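Local coordinates for protein staphylococcal enterotoxin-like toxin (Staphylococcus aureus, PDB 4DXF) that binds carbohydrate as a superantigen-like protein secreted by Staphylococcus aureus, probably recognising glycans of the host, at residues Y23-L28 and V81-N86; F30-G35 and N75-V80; K99-K104 and I131-I136; I113-N118 and Y156-S161; G162-K167 and I199-K204. All coordinates share one frame; numbering follows the deposited sequence. Where two conformers were deposited one is given.

Contact 1. Residues Y23-L28 and V81-N86; sequences YTKPSL and VLEENN
The flat group that K25 meets directly is the peptide carbonyl of L82; no aromatic ring spans the two segments. K25 reaches it in the carbonyl plane, on a lone pair: K25 NZ to L82 O is 3.1 Å, with a C=O...N angle of 145°. A bridging water also donates to L82 O and joins it to P26 O. The lysine gets there by a bent chain, because a turn at chi3 (95°) and another at chi4 (52°) bring K25 CE alongside L82 O and the start of E83. There K25 CE lies 4.1 Å from E83 CG, the two side chains crossing at about a right angle, while the carboxylate of E83 turns to Y22. A second water takes up K25 NZ and E84 N together, so the ammonium group is tied to two points of the same loop. The backbones do not bond directly: P26 O and L82 N stand 4.4 Å apart, and a third water links them, donating to P26 O at 2.8 Å and accepting from L82 N. Apolar contact is thin. K25 CB and V81 CG1 are 4.1 Å apart, and, beside Y56, L28 CD1 and L82 CD1 meet at 4.0 Å. This replacement of direct bonds by water marks where the paired strands 28-31 and 76-80 of the OB-fold domain splay into loops.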
# COMPACT_ATOMS: atom_id res chain seq x y z
N TYR A 23 -10.39 -1.89 -0.04
CA TYR A 23 -9.64 -0.96 0.85
C TYR A 23 -10.11 -0.90 2.32
O TYR A 23 -9.59 -0.12 3.11
CB TYR A 23 -9.50 0.39 0.19
CG TYR A 23 -8.51 0.45 -0.99
CD1 TYR A 23 -7.13 0.36 -0.75
CD2 TYR A 23 -8.93 0.51 -2.31
CE1 TYR A 23 -6.20 0.41 -1.78
CE2 TYR A 23 -8.04 0.60 -3.36
CZ TYR A 23 -6.62 0.49 -3.09
OH TYR A 23 -5.71 0.56 -4.07
N THR A 24 -11.03 -1.78 2.68
CA THR A 24 -11.40 -1.98 4.07
C THR A 24 -10.95 -3.35 4.59
O THR A 24 -11.26 -3.73 5.72
CB THR A 24 -12.95 -1.74 4.31
OG1 THR A 24 -13.70 -2.53 3.38
CG2 THR A 24 -13.23 -0.28 4.10
N LYS A 25 -10.29 -4.11 3.72
CA LYS A 25 -9.65 -5.39 4.09
C LYS A 25 -8.65 -5.18 5.22
O LYS A 25 -8.09 -4.08 5.38
CB LYS A 25 -8.95 -6.01 2.88
CG LYS A 25 -9.93 -6.77 2.03
CD LYS A 25 -9.38 -6.95 0.67
CE LYS A 25 -8.67 -8.23 0.46
NZ LYS A 25 -9.28 -9.58 0.80
N PRO A 26 -8.51 -6.19 6.09
CA PRO A 26 -7.50 -6.02 7.15
C PRO A 26 -6.08 -6.19 6.56
O PRO A 26 -5.90 -6.91 5.54
CB PRO A 26 -7.83 -7.14 8.17
CG PRO A 26 -8.53 -8.23 7.34
CD PRO A 26 -9.18 -7.51 6.11
N SER A 27 -5.10 -5.51 7.16
CA SER A 27 -3.66 -5.65 6.72
C SER A 27 -2.86 -6.25 7.87
O SER A 27 -3.31 -6.25 9.04
CB SER A 27 -3.01 -4.33 6.35
OG SER A 27 -3.14 -3.37 7.44
N LEU A 28 -1.68 -6.79 7.52
CA LEU A 28 -0.79 -7.38 8.56
C LEU A 28 0.58 -6.78 8.27
O LEU A 28 0.96 -6.37 7.12
CB LEU A 28 -0.72 -8.92 8.43
CG LEU A 28 -1.98 -9.77 8.73
CD1 LEU A 28 -1.98 -11.17 8.10
CD2 LEU A 28 -2.29 -9.79 10.23
N VAL A 81 -1.63 -7.64 2.66
CA VAL A 81 -3.09 -7.58 2.62
C VAL A 81 -3.49 -8.95 2.00
O VAL A 81 -3.18 -9.15 0.80
CB VAL A 81 -3.55 -6.41 1.66
CG1 VAL A 81 -5.13 -6.41 1.58
CG2 VAL A 81 -3.12 -5.06 2.20
N LEU A 82 -4.04 -9.87 2.79
CA LEU A 82 -4.31 -11.25 2.30
C LEU A 82 -5.45 -11.10 1.26
O LEU A 82 -6.37 -10.31 1.48
CB LEU A 82 -4.73 -12.18 3.37
CG LEU A 82 -3.68 -12.44 4.46
CD1 LEU A 82 -4.32 -13.25 5.55
CD2 LEU A 82 -2.55 -13.16 3.70
N GLU A 83 -5.31 -11.81 0.16
CA GLU A 83 -6.28 -11.67 -0.95
C GLU A 83 -6.59 -13.04 -1.51
O GLU A 83 -5.78 -13.97 -1.38
CB GLU A 83 -5.66 -10.88 -2.08
CG GLU A 83 -5.55 -9.43 -1.89
CD GLU A 83 -5.05 -8.70 -3.15
OE1 GLU A 83 -5.52 -8.97 -4.29
OE2 GLU A 83 -4.26 -7.76 -3.03
N GLU A 84 -7.77 -13.18 -2.14
CA GLU A 84 -7.95 -14.40 -2.89
C GLU A 84 -7.20 -14.36 -4.23
O GLU A 84 -6.74 -13.31 -4.70
CB GLU A 84 -9.43 -14.87 -2.90
CG GLU A 84 -9.75 -15.56 -1.56
CD GLU A 84 -11.16 -16.09 -1.42
OE1 GLU A 84 -11.34 -17.33 -1.38
OE2 GLU A 84 -12.10 -15.25 -1.35
N ASN A 85 -6.93 -15.54 -4.77
CA ASN A 85 -5.97 -15.62 -5.85
C ASN A 85 -6.26 -16.83 -6.75
O ASN A 85 -7.07 -17.69 -6.37
CB ASN A 85 -4.54 -15.69 -5.28
CG ASN A 85 -4.28 -16.95 -4.51
OD1 ASN A 85 -3.73 -17.90 -5.07
ND2 ASN A 85 -4.65 -16.99 -3.23
N ASN A 86 -5.61 -16.87 -7.91
CA ASN A 86 -5.79 -17.94 -8.90
C ASN A 86 -4.68 -18.97 -8.84
O ASN A 86 -4.47 -19.75 -9.79
CB ASN A 86 -5.78 -17.35 -10.31
CG ASN A 86 -6.93 -16.39 -10.55
OD1 ASN A 86 -6.73 -15.26 -11.01
ND2 ASN A 86 -8.13 -16.82 -10.21
O HOH W 1 -9.61 -10.89 -1.78
O HOH W 2 -4.29 -9.19 5.56
O HOH W 3 -7.23 -9.04 3.81

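Contact 2. Residues F30-G35 and N75-V80; sequences FKNEIG and NVDVFV
Strands 28-31 and 76-80 pair antiparallel at one edge of the OB-fold sheet, and the chain then turns a corner at N32. F30 and V78 form a hydrogen-bonded pair, F30 N to V78 O and V78 N to F30 O both at 2.9 Å. Beyond the corner E33 pairs with V76 in the same way, E33 N to V76 O being 2.8 Å, but the register has slipped by one. N75 and V76 both face E33, which is the geometry of a G1 beta bulge. D77 spans the slip: its OD1 accepts N32 N at 2.8 Å, the donor lying 36° out of the carboxylate plane. The same carboxylate is held by S100 and by a salt bridge to K133, so backbone and side chains fix its rotation together. K31 CG and CD run past D77 OD2 at 3.7 Å each. On the face carrying F30 and V78, the F30 ring, with CG beside its own backbone N (chi1 -59°), brings CD1 obliquely to V80 CG2 at 3.9 Å.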
# COMPACT_ATOMS: atom_id res chain seq x y z
N PHE A 30 4.72 -7.47 8.91
CA PHE A 30 5.80 -8.38 9.42
C PHE A 30 7.11 -7.71 9.24
O PHE A 30 7.51 -7.42 8.14
CB PHE A 30 5.73 -9.74 8.70
CG PHE A 30 4.38 -10.43 8.89
CD1 PHE A 30 3.65 -10.85 7.81
CD2 PHE A 30 3.89 -10.68 10.18
CE1 PHE A 30 2.46 -11.50 8.01
CE2 PHE A 30 2.71 -11.31 10.38
CZ PHE A 30 1.98 -11.68 9.29
N LYS A 31 7.82 -7.42 10.33
CA LYS A 31 8.96 -6.57 10.16
C LYS A 31 10.16 -7.36 10.76
O LYS A 31 9.93 -8.29 11.56
CB LYS A 31 8.83 -5.22 10.88
CG LYS A 31 7.74 -4.28 10.24
CD LYS A 31 7.89 -2.82 10.76
CE LYS A 31 6.51 -2.19 10.71
NZ LYS A 31 6.52 -0.80 11.24
N ASN A 32 11.31 -7.03 10.22
CA ASN A 32 12.63 -7.67 10.62
C ASN A 32 12.54 -9.20 10.45
O ASN A 32 12.92 -10.02 11.33
CB ASN A 32 12.92 -7.32 12.07
CG ASN A 32 13.10 -5.81 12.26
OD1 ASN A 32 13.72 -5.16 11.44
ND2 ASN A 32 12.56 -5.26 13.36
N GLU A 33 12.04 -9.64 9.28
CA GLU A 33 11.83 -11.03 8.99
C GLU A 33 12.87 -11.53 7.94
O GLU A 33 13.70 -10.75 7.50
CB GLU A 33 10.37 -11.24 8.44
CG GLU A 33 9.27 -11.02 9.49
CD GLU A 33 9.23 -12.11 10.62
OE1 GLU A 33 9.73 -13.22 10.38
OE2 GLU A 33 8.62 -11.87 11.71
N ILE A 34 12.86 -12.81 7.61
CA ILE A 34 13.62 -13.26 6.43
C ILE A 34 12.61 -13.76 5.36
O ILE A 34 11.48 -14.19 5.74
CB ILE A 34 14.64 -14.34 6.79
CG1 ILE A 34 13.96 -15.59 7.24
CG2 ILE A 34 15.62 -13.74 7.88
CD1 ILE A 34 14.94 -16.83 7.32
N GLY A 35 13.01 -13.66 4.11
CA GLY A 35 12.20 -14.20 2.99
C GLY A 35 12.97 -15.31 2.29
O GLY A 35 14.19 -15.18 2.14
N ASN A 75 16.49 -9.21 6.61
CA ASN A 75 16.17 -7.79 6.78
C ASN A 75 15.09 -7.31 5.81
O ASN A 75 15.26 -6.28 5.17
CB ASN A 75 17.31 -6.84 6.56
CG ASN A 75 18.42 -7.01 7.59
OD1 ASN A 75 19.59 -7.16 7.22
ND2 ASN A 75 18.07 -6.98 8.86
N VAL A 76 14.10 -8.14 5.73
CA VAL A 76 12.84 -7.90 4.97
C VAL A 76 11.70 -7.50 5.93
O VAL A 76 11.46 -8.15 6.96
CB VAL A 76 12.57 -9.21 4.18
CG1 VAL A 76 11.15 -9.24 3.58
CG2 VAL A 76 13.67 -9.22 3.10
N ASP A 77 10.93 -6.48 5.48
CA ASP A 77 9.70 -6.05 6.13
C ASP A 77 8.63 -6.28 5.00
O ASP A 77 8.97 -6.05 3.85
CB ASP A 77 9.74 -4.56 6.41
CG ASP A 77 10.53 -4.19 7.66
OD1 ASP A 77 11.23 -5.12 8.16
OD2 ASP A 77 10.43 -3.02 8.07
N VAL A 78 7.46 -6.74 5.37
CA VAL A 78 6.34 -6.90 4.38
C VAL A 78 5.09 -6.30 4.94
O VAL A 78 4.71 -6.54 6.12
CB VAL A 78 6.14 -8.38 4.04
CG1 VAL A 78 5.15 -8.50 2.83
CG2 VAL A 78 7.45 -9.07 3.62
N PHE A 79 4.43 -5.48 4.06
CA PHE A 79 3.11 -5.00 4.38
C PHE A 79 2.20 -5.97 3.57
O PHE A 79 2.33 -5.99 2.31
CB PHE A 79 3.00 -3.54 3.90
CG PHE A 79 1.61 -2.99 4.13
CD1 PHE A 79 1.20 -2.65 5.40
CD2 PHE A 79 0.72 -2.90 3.08
CE1 PHE A 79 -0.16 -2.22 5.68
CE2 PHE A 79 -0.64 -2.49 3.30
CZ PHE A 79 -1.08 -2.11 4.59
N VAL A 80 1.31 -6.65 4.28
CA VAL A 80 0.48 -7.77 3.79
C VAL A 80 -0.98 -7.35 3.80
O VAL A 80 -1.51 -6.95 4.81
CB VAL A 80 0.67 -9.08 4.62
CG1 VAL A 80 -0.31 -10.24 4.21
CG2 VAL A 80 2.08 -9.53 4.53

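Contact 3. Residues K99-K104 and I131-I136; sequences KSNSKK and ITKEQI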
# COMPACT_ATOMS: atom_id res chain seq x y z
N LYS A 99 13.09 -2.98 2.75
CA LYS A 99 14.25 -3.17 3.63
C LYS A 99 13.89 -2.72 5.04
O LYS A 99 13.36 -1.67 5.26
CB LYS A 99 15.45 -2.34 3.16
CG LYS A 99 16.74 -2.72 3.94
CD LYS A 99 18.01 -2.38 3.12
CE LYS A 99 18.56 -0.96 3.43
NZ LYS A 99 19.48 -0.91 4.63
N SER A 100 14.23 -3.54 6.02
CA SER A 100 13.98 -3.21 7.43
C SER A 100 14.77 -1.94 7.84
O SER A 100 15.80 -1.62 7.29
CB SER A 100 14.45 -4.41 8.32
OG SER A 100 13.85 -5.64 7.95
N ASN A 101 14.25 -1.22 8.82
CA ASN A 101 14.90 -0.04 9.37
C ASN A 101 16.34 -0.38 9.81
O ASN A 101 16.58 -1.48 10.27
CB ASN A 101 14.14 0.37 10.61
CG ASN A 101 12.88 1.17 10.26
OD1 ASN A 101 12.55 1.32 9.09
ND2 ASN A 101 12.20 1.67 11.25
N SER A 102 17.20 0.62 9.72
CA SER A 102 18.59 0.55 10.29
C SER A 102 18.69 1.52 11.44
O SER A 102 19.76 1.68 12.04
CB SER A 102 19.61 0.91 9.19
OG SER A 102 19.38 2.25 8.77
N LYS A 103 17.59 2.16 11.80
CA LYS A 103 17.57 3.18 12.86
C LYS A 103 16.12 3.51 13.23
O LYS A 103 15.21 3.14 12.46
CB LYS A 103 18.28 4.47 12.40
CG LYS A 103 17.70 5.09 11.11
CD LYS A 103 17.75 6.64 11.14
CE LYS A 103 19.13 7.20 10.87
NZ LYS A 103 19.50 7.04 9.44
N LYS A 104 15.89 4.14 14.38
CA LYS A 104 14.56 4.63 14.75
C LYS A 104 14.13 5.65 13.68
O LYS A 104 14.92 6.42 13.18
CB LYS A 104 14.60 5.40 16.06
CG LYS A 104 14.85 4.65 17.31
CD LYS A 104 14.85 5.70 18.42
CE LYS A 104 15.05 5.07 19.77
NZ LYS A 104 15.43 6.14 20.75
N ILE A 131 4.95 8.23 10.07
CA ILE A 131 5.86 7.39 9.30
C ILE A 131 6.91 6.81 10.26
O ILE A 131 7.62 7.61 10.91
CB ILE A 131 6.56 8.22 8.24
CG1 ILE A 131 5.48 8.63 7.20
CG2 ILE A 131 7.75 7.46 7.57
CD1 ILE A 131 5.88 9.80 6.32
N THR A 132 6.98 5.49 10.31
CA THR A 132 7.91 4.79 11.26
C THR A 132 8.94 3.92 10.55
O THR A 132 9.80 3.27 11.17
CB THR A 132 7.12 3.97 12.27
OG1 THR A 132 6.34 2.95 11.60
CG2 THR A 132 6.21 4.90 13.11
N LYS A 133 8.89 3.97 9.23
CA LYS A 133 9.71 3.17 8.35
C LYS A 133 10.60 3.96 7.44
O LYS A 133 10.20 4.93 6.77
CB LYS A 133 8.86 2.16 7.55
CG LYS A 133 8.63 0.81 8.24
CD LYS A 133 7.63 -0.08 7.49
CE LYS A 133 8.18 -0.70 6.13
NZ LYS A 133 9.70 -1.21 6.21
N GLU A 134 11.86 3.52 7.38
CA GLU A 134 12.89 4.11 6.56
C GLU A 134 12.54 4.00 5.08
O GLU A 134 12.71 4.95 4.30
CB GLU A 134 14.24 3.38 6.80
CG GLU A 134 15.32 4.30 6.67
CD GLU A 134 16.63 3.86 7.34
OE1 GLU A 134 16.81 2.67 7.68
OE2 GLU A 134 17.46 4.75 7.52
N GLN A 135 12.04 2.82 4.72
CA GLN A 135 11.68 2.58 3.34
C GLN A 135 10.24 2.03 3.39
O GLN A 135 9.97 1.09 4.09
CB GLN A 135 12.60 1.54 2.76
CG GLN A 135 12.45 1.48 1.25
CD GLN A 135 13.36 0.46 0.61
OE1 GLN A 135 13.14 -0.73 0.73
NE2 GLN A 135 14.38 0.92 -0.06
N ILE A 136 9.33 2.60 2.62
CA ILE A 136 7.95 2.20 2.67
C ILE A 136 7.48 1.97 1.24
O ILE A 136 7.91 2.72 0.34
CB ILE A 136 7.12 3.34 3.36
CG1 ILE A 136 5.68 2.87 3.55
CG2 ILE A 136 7.33 4.72 2.68
CD1 ILE A 136 4.96 3.74 4.47
O HOH W 4 12.13 0.44 6.50
O HOH W 5 16.32 0.96 5.61
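The close-fitting part of this contact centres on the side-chain amide of N101, which is used at both ends against the backbone of the other segment. N101 ND2 donates to T132 O at 2.9 Å, the acceptor lying 1° out of the amide plane, and N101 OD1 takes the amide of E134, E134 N to OD1 also 2.9 Å, in a nearly straight bond tilted from the carbonyl plane. The pair of bonds leaves the amide little freedom to rotate. Next to it E134 OE1 collects several donors: S102 N at 2.9 Å, nearly in line with the C-O bond, and S102 OG at 2.8 Å on the syn lone pair. A water adds a third donor. S102 offers its OG from between its own backbone N and carbonyl carbon (chi1 63°), which puts hydroxyl and amide side by side before one oxygen. At the other end Q135 OE1 accepts K99 N at 3.0 Å. One water is shared by K99 O, N101 OD1, K133 NZ and Q135 N, the last two donating to it; K133 has its main partner in D77. The outer side is looser. K103 NZ reaches E134 OE2 only at 3.6 Å, a long salt bridge on an exposed, bent chain. The contact joins the OB-fold part to the beta-grasp part with almost no apolar packing, and the donors gathered on E134 are consistent with a carboxylate that stays ionised.

Contact 4. Residues I113-N118 and Y156-S161; sequences ITKEDN and YGNVGS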
# COMPACT_ATOMS: atom_id res chain seq x y z
N ILE A 113 -6.88 17.38 2.51
CA ILE A 113 -7.94 16.65 1.81
C ILE A 113 -8.94 17.64 1.26
O ILE A 113 -9.44 18.45 2.04
CB ILE A 113 -8.64 15.70 2.72
CG1 ILE A 113 -7.56 14.70 3.21
CG2 ILE A 113 -9.80 14.93 1.94
CD1 ILE A 113 -7.87 14.02 4.55
N THR A 114 -9.18 17.59 -0.05
CA THR A 114 -10.20 18.47 -0.58
C THR A 114 -11.23 17.51 -1.16
O THR A 114 -10.85 16.62 -1.95
CB THR A 114 -9.69 19.44 -1.68
OG1 THR A 114 -8.59 20.27 -1.27
CG2 THR A 114 -10.83 20.37 -2.19
N LYS A 115 -12.52 17.71 -0.82
CA LYS A 115 -13.53 16.83 -1.30
C LYS A 115 -14.70 17.60 -1.92
O LYS A 115 -15.10 18.57 -1.33
CB LYS A 115 -14.04 16.04 -0.14
CG LYS A 115 -15.29 15.13 -0.48
CD LYS A 115 -15.62 14.09 0.56
CE LYS A 115 -16.13 14.65 1.86
NZ LYS A 115 -16.79 13.57 2.63
N GLU A 116 -15.18 17.17 -3.09
CA GLU A 116 -16.38 17.76 -3.74
C GLU A 116 -17.40 16.68 -3.97
O GLU A 116 -17.12 15.74 -4.72
CB GLU A 116 -16.02 18.37 -5.08
CG GLU A 116 -17.26 19.00 -5.78
CD GLU A 116 -16.94 19.93 -6.95
OE1 GLU A 116 -15.78 19.98 -7.44
OE2 GLU A 116 -17.90 20.58 -7.44
N ASP A 117 -18.57 16.81 -3.35
CA ASP A 117 -19.57 15.76 -3.44
C ASP A 117 -20.41 15.98 -4.71
O ASP A 117 -20.16 16.92 -5.49
CB ASP A 117 -20.40 15.64 -2.16
CG ASP A 117 -21.27 16.87 -1.90
OD1 ASP A 117 -21.59 17.60 -2.88
OD2 ASP A 117 -21.63 17.10 -0.73
N ASN A 118 -21.37 15.09 -4.95
CA ASN A 118 -22.27 15.09 -6.11
C ASN A 118 -23.13 16.36 -6.18
O ASN A 118 -23.65 16.74 -7.23
CB ASN A 118 -23.14 13.80 -6.10
CG ASN A 118 -23.57 13.36 -4.68
OD1 ASN A 118 -23.09 13.88 -3.68
ND2 ASN A 118 -24.47 12.39 -4.62
N TYR A 156 -15.57 6.44 -1.34
CA TYR A 156 -16.33 5.31 -1.88
C TYR A 156 -17.72 5.20 -1.27
O TYR A 156 -18.33 4.14 -1.33
CB TYR A 156 -15.58 3.97 -1.86
CG TYR A 156 -14.22 4.05 -2.52
CD1 TYR A 156 -14.03 4.70 -3.75
CD2 TYR A 156 -13.09 3.48 -1.88
CE1 TYR A 156 -12.76 4.77 -4.37
CE2 TYR A 156 -11.83 3.55 -2.48
CZ TYR A 156 -11.63 4.22 -3.68
OH TYR A 156 -10.40 4.38 -4.36
N GLY A 157 -18.19 6.32 -0.73
CA GLY A 157 -19.54 6.42 -0.18
C GLY A 157 -20.39 7.08 -1.24
O GLY A 157 -20.88 6.41 -2.14
N ASN A 158 -20.46 8.41 -1.15
CA ASN A 158 -21.09 9.37 -2.06
C ASN A 158 -20.24 9.58 -3.32
O ASN A 158 -20.78 9.63 -4.44
CB ASN A 158 -21.24 10.73 -1.32
CG ASN A 158 -19.90 11.13 -0.47
OD1 ASN A 158 -18.87 10.42 -0.52
ND2 ASN A 158 -19.95 12.26 0.28
N VAL A 159 -18.91 9.67 -3.16
CA VAL A 159 -17.99 9.97 -4.27
C VAL A 159 -16.77 9.03 -4.21
O VAL A 159 -16.38 8.58 -3.11
CB VAL A 159 -17.49 11.45 -4.32
CG1 VAL A 159 -18.58 12.45 -4.88
CG2 VAL A 159 -16.94 11.92 -2.97
N GLY A 160 -16.19 8.73 -5.37
CA GLY A 160 -15.12 7.68 -5.44
C GLY A 160 -14.09 7.86 -6.53
O GLY A 160 -13.61 6.87 -7.05
N SER A 161 -13.73 9.11 -6.84
CA SER A 161 -12.76 9.44 -7.84
C SER A 161 -11.84 10.52 -7.28
O SER A 161 -12.13 11.08 -6.21
CB SER A 161 -13.48 9.90 -9.14
OG SER A 161 -12.49 10.31 -10.07
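V159 and N158, facing K115 across the contact, carry it; here the loop between helix 138-153 and strand 162-168 of the beta-grasp domain packs on the end of strand 107-116. No hydrogen bond crosses it; the evidence is van der Waals. V159 points at the other segment and its CG1 touches a run of backbone: E116 O at 3.6 Å, D117 CA at 3.7 Å and N118 N at 3.8 Å. One methyl thus follows the chain as it leaves the strand. V159 CG2 faces the aliphatic part of K115, 4.3 Å from K115 CD, and the valine side chain also rests on I203 of the neighbouring strand. N158 approaches K115 from the opposite direction, and N158 ND2 is 4.2 Å from both K115 NZ and D117 CB, which lie in roughly perpendicular directions from it. That is contact without bonding, for the ammonium of K115 is given instead to N153 O at the end of the helix, with the chain bent at chi3 (69°) to bring it there. D117 OD1 likewise accepts T121 N, further along its own turn. The loop is braced from within: Y156 N donates to V159 O, and the ring of Y156 receives G160 O at its edge, in plane. N158 OD1 curls back on the next residue, accepting V159 N at 2.7 Å with a bent N-H...O angle of 131°, the donor above the carbonyl plane.

Contact 5. Residues G162-K167 and I199-K204; sequences GKIVIK and IEVNIK
V165 N donates to E200 O at 2.8 Å, the shortest hydrogen bond between these strands. I164 CA makes a weaker CA-H...O contact with the same oxygen, E200 O, at 3.5 Å. The return bond, E200 N to V165 O, is 2.9 Å long, and K163 and N202 exchange the same kind of pair, which makes hydrogen-bonded pairs alternate with the closer non-hydrogen-bonded ones of I164 with V201 and I166 with I199. Segment axes 4.7 Å apart, at 174° between their directions, confirm regular antiparallel pairing. These are inner strands of the beta-grasp sheet, strand 196-203 lying between 107-116 and 162-168. The face bearing I164, I166, I199 and V201 is apolar and turns to helix 138-153, where L145 and L149 meet it. On it I164 CG2 and I199 CG2 lie side by side at 4.0 Å, and I164 CG1 meets V201 CG2 at 3.9 Å. The face bearing K163, V165, E200 and N202 is more polar. Here the K167 side chain crosses E200, K167 NZ bridging to E200 OE2 at 3.1 Å on the syn side, 31° out of the carboxylate plane. K167 is turned at chi3 (109°), and its CD also lies beside the carboxylate. At the far end G162, having no side chain, brings its CA to 3.1 Å from N202 O in a CA-H...O contact.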
# COMPACT_ATOMS: atom_id res chain seq x y z
N GLY A 162 -10.72 10.77 -7.97
CA GLY A 162 -9.76 11.83 -7.64
C GLY A 162 -8.40 11.15 -7.43
O GLY A 162 -8.12 10.14 -8.08
N LYS A 163 -7.62 11.71 -6.55
CA LYS A 163 -6.20 11.20 -6.43
C LYS A 163 -5.58 11.48 -5.08
O LYS A 163 -5.91 12.45 -4.40
CB LYS A 163 -5.35 11.79 -7.53
CG LYS A 163 -5.16 13.28 -7.43
CD LYS A 163 -4.52 13.85 -8.73
CE LYS A 163 -4.17 15.34 -8.59
NZ LYS A 163 -5.25 16.20 -8.01
N ILE A 164 -4.63 10.58 -4.72
CA ILE A 164 -3.72 10.91 -3.65
C ILE A 164 -2.31 11.21 -4.27
O ILE A 164 -1.86 10.49 -5.20
CB ILE A 164 -3.58 9.70 -2.77
CG1 ILE A 164 -4.86 9.37 -1.98
CG2 ILE A 164 -2.34 9.91 -1.84
CD1 ILE A 164 -4.86 7.87 -1.74
N VAL A 165 -1.66 12.27 -3.80
CA VAL A 165 -0.34 12.61 -4.28
C VAL A 165 0.62 12.73 -3.08
O VAL A 165 0.40 13.53 -2.13
CB VAL A 165 -0.30 13.94 -5.15
CG1 VAL A 165 1.16 14.30 -5.71
CG2 VAL A 165 -1.40 13.95 -6.26
N ILE A 166 1.69 11.94 -3.18
CA ILE A 166 2.71 11.92 -2.13
C ILE A 166 3.81 12.83 -2.61
O ILE A 166 4.43 12.57 -3.65
CB ILE A 166 3.28 10.49 -1.93
CG1 ILE A 166 2.24 9.38 -1.78
CG2 ILE A 166 4.33 10.42 -0.74
CD1 ILE A 166 1.27 9.48 -0.56
N LYS A 167 4.07 13.91 -1.88
CA LYS A 167 5.05 14.88 -2.33
C LYS A 167 6.33 14.65 -1.58
O LYS A 167 6.31 14.68 -0.37
CB LYS A 167 4.57 16.34 -2.12
CG LYS A 167 3.33 16.59 -3.05
CD LYS A 167 2.74 17.98 -2.87
CE LYS A 167 3.02 18.86 -4.09
NZ LYS A 167 3.01 20.29 -3.65
N ILE A 199 1.19 15.23 1.84
CA ILE A 199 0.34 14.35 1.06
C ILE A 199 -0.87 15.23 0.72
O ILE A 199 -1.39 15.89 1.62
CB ILE A 199 -0.05 13.15 1.89
CG1 ILE A 199 1.19 12.32 2.23
CG2 ILE A 199 -1.07 12.27 1.12
CD1 ILE A 199 0.92 11.20 3.10
N GLU A 200 -1.26 15.23 -0.55
CA GLU A 200 -2.42 16.01 -1.07
C GLU A 200 -3.49 15.07 -1.61
O GLU A 200 -3.21 14.16 -2.41
CB GLU A 200 -1.95 17.06 -2.09
CG GLU A 200 -1.27 18.36 -1.49
CD GLU A 200 -0.36 19.13 -2.52
OE1 GLU A 200 -0.29 18.74 -3.72
OE2 GLU A 200 0.28 20.13 -2.10
N VAL A 201 -4.74 15.21 -1.16
CA VAL A 201 -5.76 14.22 -1.55
C VAL A 201 -6.88 15.07 -2.17
O VAL A 201 -7.24 16.09 -1.57
CB VAL A 201 -6.32 13.46 -0.34
CG1 VAL A 201 -7.46 12.53 -0.73
CG2 VAL A 201 -5.21 12.55 0.28
N ASN A 202 -7.37 14.67 -3.34
CA ASN A 202 -8.47 15.41 -3.94
C ASN A 202 -9.55 14.41 -4.32
O ASN A 202 -9.29 13.41 -4.98
CB ASN A 202 -7.97 16.29 -5.09
CG ASN A 202 -9.04 17.23 -5.57
OD1 ASN A 202 -9.55 18.05 -4.80
ND2 ASN A 202 -9.46 17.06 -6.79
N ILE A 203 -10.79 14.62 -3.86
CA ILE A 203 -11.77 13.53 -4.04
C ILE A 203 -12.96 14.18 -4.72
O ILE A 203 -13.33 15.27 -4.30
CB ILE A 203 -12.21 12.98 -2.68
CG1 ILE A 203 -11.08 12.16 -2.01
CG2 ILE A 203 -13.44 12.05 -2.73
CD1 ILE A 203 -11.50 11.94 -0.57
N LYS A 204 -13.53 13.48 -5.70
CA LYS A 204 -14.72 14.04 -6.38
C LYS A 204 -15.62 12.99 -6.98
O LYS A 204 -15.32 11.77 -6.92
CB LYS A 204 -14.34 15.14 -7.39
CG LYS A 204 -13.64 14.71 -8.64
CD LYS A 204 -13.22 15.96 -9.40
CE LYS A 204 -11.85 16.47 -8.93
NZ LYS A 204 -10.73 15.42 -9.09
OXT LYS A 204 -16.71 13.35 -7.51

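From the N terminus, contact 1 closes the loop from 23-28 to 81-86, and contact 2 is nested inside it; the two touch where L28 N meets V80 O, in the OB-fold part. Contact 3 comes next in series, tying the loop after strand 92-99 to the loop leading into strand 135-137 and its first residue, and its S100 and K133 reach D77 of contact 2. Contact 4 crosses contact 3, since 113-118 lies within the loop that contact 3 closes and 156-161 beyond it. Contact 5 follows in series and joins strands 162-168 and 196-203 of the beta-grasp sheet, bonding to contact 4 through T114 and I203. Y23 and Y156 pack between contacts 1 and 4, across the two domains.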